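Local coordinates for AB hydrolase-1 domain-containing protein (Parabacteroides distasonis, PDB 4Q34) that is of unknown function but probably acts as an esterase of the alpha/beta hydrolase fold on a substrate not yet identified, at residues E110-F113 against N114-V118; G179-G182 against W183-L187; T150-F153 against E154-S157; Q57-K60 against T61-T65. One frame throughout, in Å; residues are numbered along the deposited sequence.

Interaction 1. Residues E110-F113 against N114-V118; sequences EVWF and NRFRV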
loop_
_atom_site.group_PDB
_atom_site.type_symbol
_atom_site.label_atom_id
_atom_site.label_comp_id
_atom_site.label_asym_id
_atom_site.label_seq_id
_atom_site.Cartn_x
_atom_site.Cartn_y
_atom_site.Cartn_z
ATOM N N GLU A 110 -18.903 11.384 -8.718
ATOM C CA GLU A 110 -20.079 11.071 -9.521
ATOM C C GLU A 110 -19.754 10.831 -11.005
ATOM O O GLU A 110 -20.448 10.048 -11.710
ATOM C CB GLU A 110 -21.145 12.160 -9.334
ATOM C CG GLU A 110 -21.598 12.330 -7.880
ATOM C CD GLU A 110 -20.695 13.195 -7.009
ATOM O OE1 GLU A 110 -19.707 13.806 -7.519
ATOM O OE2 GLU A 110 -20.997 13.288 -5.780
ATOM N N VAL A 111 -18.755 11.541 -11.500
ATOM C CA VAL A 111 -18.239 11.323 -12.856
ATOM C C VAL A 111 -17.553 9.960 -12.967
ATOM O O VAL A 111 -17.861 9.175 -13.877
ATOM C CB VAL A 111 -17.300 12.454 -13.312
ATOM C CG1 VAL A 111 -16.794 12.174 -14.718
ATOM C CG2 VAL A 111 -18.007 13.807 -13.236
ATOM N N TRP A 112 -16.670 9.622 -12.024
ATOM C CA TRP A 112 -16.112 8.286 -12.008
ATOM C C TRP A 112 -17.136 7.146 -11.977
ATOM O O TRP A 112 -16.942 6.130 -12.618
ATOM C CB TRP A 112 -15.101 8.079 -10.866
ATOM C CG TRP A 112 -13.827 8.856 -11.003
ATOM C CD1 TRP A 112 -13.453 9.947 -10.272
ATOM C CD2 TRP A 112 -12.746 8.574 -11.891
ATOM N NE1 TRP A 112 -12.196 10.390 -10.666
ATOM C CE2 TRP A 112 -11.745 9.566 -11.664
ATOM C CE3 TRP A 112 -12.525 7.598 -12.866
ATOM C CZ2 TRP A 112 -10.527 9.577 -12.357
ATOM C CZ3 TRP A 112 -11.307 7.607 -13.564
ATOM C CH2 TRP A 112 -10.335 8.599 -13.317
ATOM N N PHE A 113 -18.217 7.318 -11.236
ATOM C CA PHE A 113 -19.311 6.314 -11.198
ATOM C C PHE A 113 -19.780 6.015 -12.615
ATOM O O PHE A 113 -19.913 4.876 -13.020
ATOM C CB PHE A 113 -20.416 6.892 -10.328
ATOM C CG PHE A 113 -21.627 6.026 -10.151
ATOM C CD1 PHE A 113 -22.668 6.059 -11.063
ATOM C CD2 PHE A 113 -21.776 5.245 -9.002
ATOM C CE1 PHE A 113 -23.819 5.303 -10.860
ATOM C CE2 PHE A 113 -22.928 4.504 -8.793
ATOM C CZ PHE A 113 -23.946 4.535 -9.720
ATOM N N ASN A 114 -20.029 7.071 -13.379
ATOM C CA ASN A 114 -20.414 6.916 -14.788
ATOM C C ASN A 114 -19.315 6.339 -15.665
ATOM O O ASN A 114 -19.551 5.433 -16.435
ATOM C CB ASN A 114 -20.811 8.272 -15.363
ATOM C CG ASN A 114 -22.116 8.777 -14.821
ATOM O OD1 ASN A 114 -22.545 8.403 -13.741
ATOM N ND2 ASN A 114 -22.752 9.650 -15.573
ATOM N N ARG A 115 -18.095 6.872 -15.522
ATOM C CA ARG A 115 -16.943 6.447 -16.301
ATOM C C ARG A 115 -16.662 4.950 -16.136
ATOM O O ARG A 115 -16.210 4.287 -17.070
ATOM C CB ARG A 115 -15.709 7.226 -15.822
ATOM C CG ARG A 115 -14.401 6.798 -16.426
ATOM C CD ARG A 115 -14.437 6.910 -17.941
ATOM N NE ARG A 115 -13.105 6.801 -18.540
ATOM C CZ ARG A 115 -12.870 7.012 -19.836
ATOM N NH1 ARG A 115 -13.868 7.332 -20.655
ATOM N NH2 ARG A 115 -11.636 6.936 -20.303
ATOM N N PHE A 116 -16.933 4.441 -14.938
ATOM C CA PHE A 116 -16.736 3.022 -14.605
ATOM C C PHE A 116 -17.928 2.133 -14.956
ATOM O O PHE A 116 -17.884 0.915 -14.767
ATOM C CB PHE A 116 -16.368 2.875 -13.124
ATOM C CG PHE A 116 -15.008 3.454 -12.765
ATOM C CD1 PHE A 116 -14.026 3.659 -13.748
ATOM C CD2 PHE A 116 -14.711 3.787 -11.452
ATOM C CE1 PHE A 116 -12.773 4.140 -13.417
ATOM C CE2 PHE A 116 -13.458 4.274 -11.122
ATOM C CZ PHE A 116 -12.487 4.433 -12.097
ATOM N N ARG A 117 -18.989 2.780 -15.449
ATOM C CA ARG A 117 -20.183 2.131 -15.932
ATOM C C ARG A 117 -20.874 1.339 -14.822
ATOM O O ARG A 117 -21.420 0.261 -15.039
ATOM C CB ARG A 117 -19.875 1.297 -17.161
ATOM C CG ARG A 117 -19.216 2.080 -18.297
ATOM C CD ARG A 117 -19.354 1.440 -19.694
ATOM N NE ARG A 117 -19.165 -0.009 -19.611
ATOM C CZ ARG A 117 -17.998 -0.615 -19.478
ATOM N NH1 ARG A 117 -16.874 0.088 -19.456
ATOM N NH2 ARG A 117 -17.954 -1.920 -19.292
ATOM N N VAL A 118 -20.921 1.918 -13.637
ATOM C CA VAL A 118 -21.776 1.377 -12.570
ATOM C C VAL A 118 -23.214 1.799 -12.874
ATOM O O VAL A 118 -24.148 1.084 -12.576
ATOM C CB VAL A 118 -21.357 1.891 -11.182
ATOM C CG1 VAL A 118 -22.226 1.309 -10.080
ATOM C CG2 VAL A 118 -19.900 1.537 -10.914
#
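Phe113 and Val118 meet where helix 109-115 ends, with Val118 CB poised over the middle of the phenyl ring, 3.9 Å from the Phe113 ring centroid, in a CH-pi contact. The CG1 branch of Val118 reaches further along, to 3.5 Å from Phe113 CE2. With CG of Phe113 anti to its own nitrogen (chi1 -180°), the ring lies on the carbonyl side, where the returning chain can bring Val118 over it. That return is a Schellman motif: Arg117 takes positive phi, and Val118 N bonds to Phe113 O at 3.2 Å. A serine in place of Phe113 would probably leave Val118 without its aromatic floor and open a gap beneath the turn.

One turn along the helix, CE3 of Trp112 comes within 3.3 Å of CZ of Phe116. The two rings meet obliquely, their planes 38° apart, while Phe116 N bonds to Trp112 O.

Arg115 sends its guanidinium group away to a salt bridge with Glu261 of helix 257-277, and Arg117 pairs with Glu199. On the other flank Phe113 makes edge-to-face contacts with Trp121 and with Tyr124 of strand 123-124, and it touches Leu137 on helix 134-142.

Interaction 2. Residues G179-G182 against W183-L187; sequences GPVG and WNTLL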
loop_
_atom_site.group_PDB
_atom_site.type_symbol
_atom_site.label_atom_id
_atom_site.label_comp_id
_atom_site.label_asym_id
_atom_site.label_seq_id
_atom_site.Cartn_x
_atom_site.Cartn_y
_atom_site.Cartn_z
ATOM N N GLY A 179 -3.214 -1.101 -19.411
ATOM C CA GLY A 179 -3.124 -1.571 -20.804
ATOM C C GLY A 179 -1.849 -1.095 -21.494
ATOM O O GLY A 179 -0.990 -1.932 -21.792
ATOM N N PRO A 180 -1.722 0.220 -21.725
ATOM C CA PRO A 180 -0.508 0.744 -22.350
ATOM C C PRO A 180 0.731 0.587 -21.485
ATOM O O PRO A 180 1.830 0.533 -22.030
ATOM C CB PRO A 180 -0.829 2.207 -22.641
ATOM C CG PRO A 180 -2.050 2.502 -21.854
ATOM C CD PRO A 180 -2.800 1.229 -21.738
ATOM N N VAL A 181 0.584 0.502 -20.172
ATOM C CA VAL A 181 1.746 0.139 -19.360
ATOM C C VAL A 181 2.236 -1.243 -19.803
ATOM O O VAL A 181 3.400 -1.432 -20.030
ATOM C CB VAL A 181 1.484 0.233 -17.854
ATOM C CG1 VAL A 181 2.641 -0.316 -17.064
ATOM C CG2 VAL A 181 1.190 1.685 -17.471
ATOM N N GLY A 182 1.306 -2.191 -19.910
ATOM C CA GLY A 182 1.561 -3.516 -20.431
ATOM C C GLY A 182 2.195 -3.506 -21.814
ATOM O O GLY A 182 3.219 -4.182 -22.050
ATOM N N TRP A 183 1.641 -2.707 -22.733
ATOM C CA TRP A 183 2.134 -2.709 -24.103
ATOM C C TRP A 183 3.573 -2.184 -24.136
ATOM O O TRP A 183 4.387 -2.699 -24.899
ATOM C CB TRP A 183 1.258 -1.938 -25.096
ATOM C CG TRP A 183 -0.208 -2.164 -25.011
ATOM C CD1 TRP A 183 -1.152 -1.209 -25.125
ATOM C CD2 TRP A 183 -0.916 -3.403 -24.809
ATOM N NE1 TRP A 183 -2.407 -1.746 -24.997
ATOM C CE2 TRP A 183 -2.285 -3.094 -24.783
ATOM C CE3 TRP A 183 -0.536 -4.729 -24.593
ATOM C CZ2 TRP A 183 -3.276 -4.057 -24.578
ATOM C CZ3 TRP A 183 -1.518 -5.688 -24.429
ATOM C CH2 TRP A 183 -2.872 -5.348 -24.388
ATOM N N ASN A 184 3.880 -1.219 -23.277
ATOM C CA ASN A 184 5.226 -0.672 -23.167
ATOM C C ASN A 184 6.215 -1.664 -22.505
ATOM O O ASN A 184 7.375 -1.792 -22.935
ATOM C CB ASN A 184 5.201 0.671 -22.408
ATOM C CG ASN A 184 4.836 1.846 -23.298
ATOM O OD1 ASN A 184 5.667 2.331 -24.030
ATOM N ND2 ASN A 184 3.584 2.263 -23.285
ATOM N N THR A 185 5.753 -2.325 -21.460
ATOM C CA THR A 185 6.602 -3.213 -20.679
ATOM C C THR A 185 7.061 -4.394 -21.562
ATOM O O THR A 185 8.211 -4.872 -21.426
ATOM C CB THR A 185 5.874 -3.708 -19.441
ATOM O OG1 THR A 185 5.349 -2.609 -18.704
ATOM C CG2 THR A 185 6.815 -4.501 -18.529
ATOM N N LEU A 186 6.200 -4.863 -22.468
ATOM C CA LEU A 186 6.537 -5.962 -23.346
ATOM C C LEU A 186 7.832 -5.711 -24.153
ATOM O O LEU A 186 8.596 -6.637 -24.448
ATOM C CB LEU A 186 5.343 -6.290 -24.275
ATOM C CG LEU A 186 5.491 -7.545 -25.151
ATOM C CD1 LEU A 186 5.452 -8.803 -24.294
ATOM C CD2 LEU A 186 4.390 -7.637 -26.205
ATOM N N LEU A 187 8.095 -4.445 -24.478
ATOM C CA LEU A 187 9.208 -4.042 -25.297
ATOM C C LEU A 187 10.482 -3.918 -24.488
ATOM O O LEU A 187 11.534 -3.582 -25.040
ATOM C CB LEU A 187 8.904 -2.670 -25.908
ATOM C CG LEU A 187 7.584 -2.599 -26.700
ATOM C CD1 LEU A 187 7.486 -1.197 -27.272
ATOM C CD2 LEU A 187 7.564 -3.627 -27.814
#
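Asn184 holds Pro180 O with two donors: its side-chain ND2 at 2.8 Å from Pro180 O and its backbone N, which approach from opposite faces of the carbonyl plane. The ND2 bond stays close to the plane of the asparagine amide, which helps to fix how that amide is turned. A second double grip follows one residue on. Thr185 OG1 donates to Val181 O at 2.6 Å from well above the carbonyl plane, and Thr185 N donates to the same oxygen; the hydroxyl gets there because it sits beside its own nitrogen (chi1 -53°).

Trp183 meets Gly179 O in two ways: its N bonds to that oxygen at 2.9 Å, and one face of its indole packs against it, the oxygen 3.2 Å above the plane and offset toward the rim; Trp183 CD1 also touches Pro180 CB.

This is the helix of the beta-alpha-beta unit formed by strand 170-175, helix 178-185 and strand 192-198. In alpha/beta hydrolases the helix after such a strand typically follows the nucleophile elbow, where glycines allow close packing. At Gly182 a beta carbon would fall 3.0 Å from Gly179 O, a clash.

Further out, Trp183 packs on Ile195 and meets the ring of Trp272, and its carbonyl oxygen accepts from Tyr237 OH. Asn184 and Thr185 both lie against Ser157 of helix 153-167, and Thr185 also touches Ile192.

Interaction 3. Residues T150-F153 against E154-S157; sequences TTDF and EVYS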
loop_
_atom_site.group_PDB
_atom_site.type_symbol
_atom_site.label_atom_id
_atom_site.label_comp_id
_atom_site.label_asym_id
_atom_site.label_seq_id
_atom_site.Cartn_x
_atom_site.Cartn_y
_atom_site.Cartn_z
ATOM N N THR A 150 3.619 13.178 -12.383
ATOM C CA THR A 150 2.936 13.173 -13.679
ATOM C C THR A 150 2.815 11.764 -14.197
ATOM O O THR A 150 3.594 10.882 -13.823
ATOM C CB THR A 150 3.725 13.969 -14.756
ATOM O OG1 THR A 150 5.053 13.423 -14.921
ATOM C CG2 THR A 150 3.788 15.404 -14.377
ATOM N N THR A 151 1.838 11.551 -15.075
ATOM C CA THR A 151 1.676 10.286 -15.729
ATOM C C THR A 151 2.841 10.143 -16.700
ATOM O O THR A 151 3.078 11.050 -17.514
ATOM C CB THR A 151 0.363 10.279 -16.513
ATOM O OG1 THR A 151 -0.707 10.461 -15.586
ATOM C CG2 THR A 151 0.200 8.998 -17.248
ATOM N N ASP A 152 3.571 9.028 -16.618
ATOM C CA ASP A 152 4.690 8.761 -17.518
ATOM C C ASP A 152 4.783 7.247 -17.741
ATOM O O ASP A 152 5.262 6.559 -16.857
ATOM C CB ASP A 152 6.001 9.374 -16.945
ATOM C CG ASP A 152 7.150 9.272 -17.895
ATOM O OD1 ASP A 152 7.159 8.327 -18.711
ATOM O OD2 ASP A 152 8.053 10.159 -17.894
ATOM N N PHE A 153 4.351 6.770 -18.919
ATOM C CA PHE A 153 4.289 5.324 -19.210
ATOM C C PHE A 153 5.714 4.728 -19.286
ATOM O O PHE A 153 5.894 3.539 -19.024
ATOM C CB PHE A 153 3.550 5.016 -20.526
ATOM C CG PHE A 153 2.081 5.319 -20.517
ATOM C CD1 PHE A 153 1.371 5.524 -19.326
ATOM C CD2 PHE A 153 1.380 5.396 -21.741
ATOM C CE1 PHE A 153 0.003 5.800 -19.336
ATOM C CE2 PHE A 153 0.007 5.653 -21.759
ATOM C CZ PHE A 153 -0.684 5.851 -20.544
ATOM N N GLU A 154 6.708 5.540 -19.612
ATOM C CA GLU A 154 8.083 5.063 -19.619
ATOM C C GLU A 154 8.524 4.719 -18.196
ATOM O O GLU A 154 9.064 3.614 -17.940
ATOM C CB GLU A 154 9.056 6.095 -20.213
ATOM C CG GLU A 154 10.518 5.654 -20.135
ATOM C CD GLU A 154 11.488 6.588 -20.825
ATOM O OE1 GLU A 154 11.116 7.768 -21.005
ATOM O OE2 GLU A 154 12.612 6.147 -21.202
ATOM N N VAL A 155 8.213 5.616 -17.257
ATOM C CA VAL A 155 8.581 5.441 -15.840
ATOM C C VAL A 155 7.816 4.225 -15.280
ATOM O O VAL A 155 8.360 3.391 -14.585
ATOM C CB VAL A 155 8.273 6.712 -15.029
ATOM C CG1 VAL A 155 8.444 6.463 -13.540
ATOM C CG2 VAL A 155 9.171 7.872 -15.466
ATOM N N TYR A 156 6.535 4.121 -15.632
ATOM C CA TYR A 156 5.705 3.036 -15.116
ATOM C C TYR A 156 6.172 1.711 -15.653
ATOM O O TYR A 156 6.376 0.731 -14.902
ATOM C CB TYR A 156 4.227 3.267 -15.485
ATOM C CG TYR A 156 3.522 4.506 -14.954
ATOM C CD1 TYR A 156 4.033 5.286 -13.884
ATOM C CD2 TYR A 156 2.284 4.860 -15.465
ATOM C CE1 TYR A 156 3.357 6.380 -13.405
ATOM C CE2 TYR A 156 1.616 5.981 -15.009
ATOM C CZ TYR A 156 2.130 6.726 -13.975
ATOM O OH TYR A 156 1.442 7.791 -13.458
ATOM N N SER A 157 6.357 1.649 -16.954
ATOM C CA SER A 157 6.722 0.381 -17.582
ATOM C C SER A 157 8.180 0.005 -17.233
ATOM O O SER A 157 8.533 -1.164 -17.147
ATOM C CB SER A 157 6.483 0.427 -19.087
ATOM O OG SER A 157 7.272 1.409 -19.730
HETATM O O HOH W 1 -1.069 8.185 -14.085
HETATM O O HOH W 2 10.370 9.512 -18.790
#
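Thr150 comes near Tyr156 only at its carbonyl, with Thr150 O 3.8 Å from Tyr156 OH; its hydroxyl turns elsewhere, to Glu99. Thr151 lies closer, its CA 3.4 Å from Tyr156 OH and its CG2 against CE2 of the ring. A water joins the two side chains, bonded to Thr151 OG1 and at 2.6 Å to Tyr156 OH.

Asp152 caps the helix. With CG anti to the backbone N (chi1 -173°), its carboxylate swings forward over the start of the helix. There OD1 of Asp152 accepts from Val155 N at 3.3 Å, met from above the carboxylate plane, and takes a weak, poorly angled bond from Glu154 N. Val155 CG2 packs against the same carboxylate, 3.5 Å from Asp152 CG. The other oxygen, OD2, accepts a hydrogen bond from a second water, which also donates to Glu154 OE1 and so probably eases the closeness of two like charges. The backbone oxygen of Asp152 accepts from Tyr156 N, and it stands 3.3 Å above one face of the Tyr156 ring, toward its rim.

Phe153 turns its ring edge to Tyr156, CD1 to CD2, and packs on Pro180. Its carbonyl takes two donors from Ser157: the N, and OG at 2.6 Å from Phe153 O. Ser157 OG is itself bonded by Lys188 NZ.

An aspartate whose side chain accepts from the first-turn amides, just before the helix starts, is a classic N-cap, here opening helix 153-167.

Interaction 4. Residues Q57-K60 against T61-T65; sequences QFSK and TWETT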
loop_
_atom_site.group_PDB
_atom_site.type_symbol
_atom_site.label_atom_id
_atom_site.label_comp_id
_atom_site.label_asym_id
_atom_site.label_seq_id
_atom_site.Cartn_x
_atom_site.Cartn_y
_atom_site.Cartn_z
ATOM N N GLN A 57 -5.993 4.483 -9.142
ATOM C CA GLN A 57 -6.230 3.264 -8.374
ATOM C C GLN A 57 -4.879 2.736 -7.904
ATOM O O GLN A 57 -3.810 3.249 -8.305
ATOM C CB GLN A 57 -6.895 2.218 -9.261
ATOM C CG GLN A 57 -8.286 2.630 -9.781
ATOM C CD GLN A 57 -9.400 2.487 -8.751
ATOM O OE1 GLN A 57 -9.471 1.496 -8.011
ATOM N NE2 GLN A 57 -10.337 3.427 -8.769
ATOM N N PHE A 58 -4.938 1.657 -7.147
ATOM C CA PHE A 58 -3.701 0.995 -6.704
ATOM C C PHE A 58 -3.949 -0.501 -6.662
ATOM O O PHE A 58 -4.849 -1.021 -7.350
ATOM C CB PHE A 58 -3.144 1.649 -5.407
ATOM C CG PHE A 58 -4.014 1.506 -4.183
ATOM C CD1 PHE A 58 -5.112 2.348 -3.958
ATOM C CD2 PHE A 58 -3.757 0.503 -3.212
ATOM C CE1 PHE A 58 -5.894 2.244 -2.799
ATOM C CE2 PHE A 58 -4.557 0.408 -2.077
ATOM C CZ PHE A 58 -5.662 1.222 -1.892
ATOM N N SER A 59 -3.112 -1.214 -5.922
ATOM C CA SER A 59 -3.240 -2.655 -5.837
ATOM C C SER A 59 -4.629 -3.114 -5.406
ATOM O O SER A 59 -5.002 -4.242 -5.720
ATOM C CB SER A 59 -2.199 -3.191 -4.852
ATOM O OG SER A 59 -2.396 -2.681 -3.555
ATOM N N LYS A 60 -5.357 -2.289 -4.639
ATOM C CA LYS A 60 -6.716 -2.599 -4.186
ATOM C C LYS A 60 -7.687 -3.006 -5.304
ATOM O O LYS A 60 -8.618 -3.776 -5.056
ATOM C CB LYS A 60 -7.238 -1.394 -3.385
ATOM C CG LYS A 60 -8.591 -1.471 -2.726
ATOM C CD LYS A 60 -8.874 -2.713 -1.958
ATOM C CE LYS A 60 -9.745 -2.456 -0.737
ATOM N NZ LYS A 60 -10.942 -3.278 -0.731
ATOM N N THR A 61 -7.410 -2.556 -6.528
ATOM C CA THR A 61 -8.090 -3.027 -7.731
ATOM C C THR A 61 -8.340 -4.518 -7.699
ATOM O O THR A 61 -9.377 -4.974 -8.075
ATOM C CB THR A 61 -7.263 -2.714 -8.976
ATOM O OG1 THR A 61 -7.075 -1.292 -9.055
ATOM C CG2 THR A 61 -7.937 -3.223 -10.234
ATOM N N TRP A 62 -7.340 -5.248 -7.257
ATOM C CA TRP A 62 -7.301 -6.701 -7.290
ATOM C C TRP A 62 -7.476 -7.377 -5.941
ATOM O O TRP A 62 -7.389 -8.606 -5.873
ATOM C CB TRP A 62 -5.894 -7.113 -7.815
ATOM C CG TRP A 62 -5.451 -6.400 -9.016
ATOM C CD1 TRP A 62 -4.550 -5.377 -9.075
ATOM C CD2 TRP A 62 -5.859 -6.654 -10.359
ATOM N NE1 TRP A 62 -4.407 -4.957 -10.374
ATOM C CE2 TRP A 62 -5.209 -5.721 -11.183
ATOM C CE3 TRP A 62 -6.756 -7.570 -10.948
ATOM C CZ2 TRP A 62 -5.369 -5.717 -12.583
ATOM C CZ3 TRP A 62 -6.892 -7.589 -12.322
ATOM C CH2 TRP A 62 -6.239 -6.646 -13.127
ATOM N N GLU A 63 -7.676 -6.601 -4.875
ATOM C CA GLU A 63 -7.802 -7.119 -3.526
ATOM C C GLU A 63 -9.304 -7.325 -3.180
ATOM O O GLU A 63 -10.119 -7.602 -4.044
ATOM C CB GLU A 63 -7.095 -6.193 -2.534
ATOM C CG GLU A 63 -5.633 -5.992 -2.866
ATOM C CD GLU A 63 -4.924 -4.883 -2.065
ATOM O OE1 GLU A 63 -5.573 -4.259 -1.191
ATOM O OE2 GLU A 63 -3.691 -4.657 -2.292
ATOM N N THR A 64 -9.662 -7.179 -1.916
ATOM C CA THR A 64 -11.058 -7.285 -1.521
ATOM C C THR A 64 -11.907 -6.346 -2.353
ATOM O O THR A 64 -11.533 -5.177 -2.598
ATOM C CB THR A 64 -11.236 -6.983 -0.005
ATOM O OG1 THR A 64 -10.303 -7.778 0.754
ATOM C CG2 THR A 64 -12.618 -7.279 0.454
ATOM N N THR A 65 -13.050 -6.854 -2.802
ATOM C CA THR A 65 -13.984 -6.053 -3.592
ATOM C C THR A 65 -14.600 -4.977 -2.702
ATOM O O THR A 65 -14.591 -5.068 -1.464
ATOM C CB THR A 65 -15.078 -6.954 -4.218
ATOM O OG1 THR A 65 -16.030 -7.380 -3.216
ATOM C CG2 THR A 65 -14.480 -8.142 -4.911
HETATM O O HOH W 3 -13.230 -3.059 0.581
#
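Lys60 NZ donates to Thr64 O at 2.7 Å, its chain bent at several torsions to reach round the turn, and Ser59 OG donates to Glu63 OE2, also at 2.7 Å. The lysine nitrogen also donates to a water. The hydroxyl of Ser59 meets the carboxylate from above its plane. Phe58 O takes two donors from Thr61: OG1 at 2.8 Å, nearly in line with the carbonyl, and N from above its plane. Trp62 N to Ser59 O and Glu63 N to Lys60 O continue the 3-10 pattern.

Glu63 OE1 also accepts from Ser13 and Tyr35 of the second subunit, and Lys60 NZ bonds to Ser13 O there. An alanine in place of Glu63 would probably leave the Ser59 hydroxyl and those two subunit partners without their acceptor.

Outside this polar shell, Thr61 OG1 rests 3.5 Å from Gln57 CB, and Lys60 CD lies 3.7 Å from Glu63 OE1. Trp62 packs on Leu85, Ile173 and Phe51. This 3-10 turn after strand 49-52 lies where alpha/beta hydrolases generally carry the oxyanion-hole loop, so it probably belongs to that region, and it also faces the second subunit.

Interactions 2 and 4 are the buried ones, while interactions 1 and 3 are only partly so. Interactions 2 and 3 belong together: their helices, 178-185 and 153-167, lie side by side and touch directly. Both use hydroxyl donors on carbonyls a turn back, but interaction 3 adds a charged cap and waters at its more exposed end. Interactions 1 and 4 touch more lightly, Phe116 CE2 lying 4.0 Å from Gln57 NE2. Interaction 1 relies on aromatic packing at a helix end, whereas interaction 4 is dominated by polar bonds, some of them shared with the second subunit. Interactions 1 and 2 sit on opposite sides of the chain's centre.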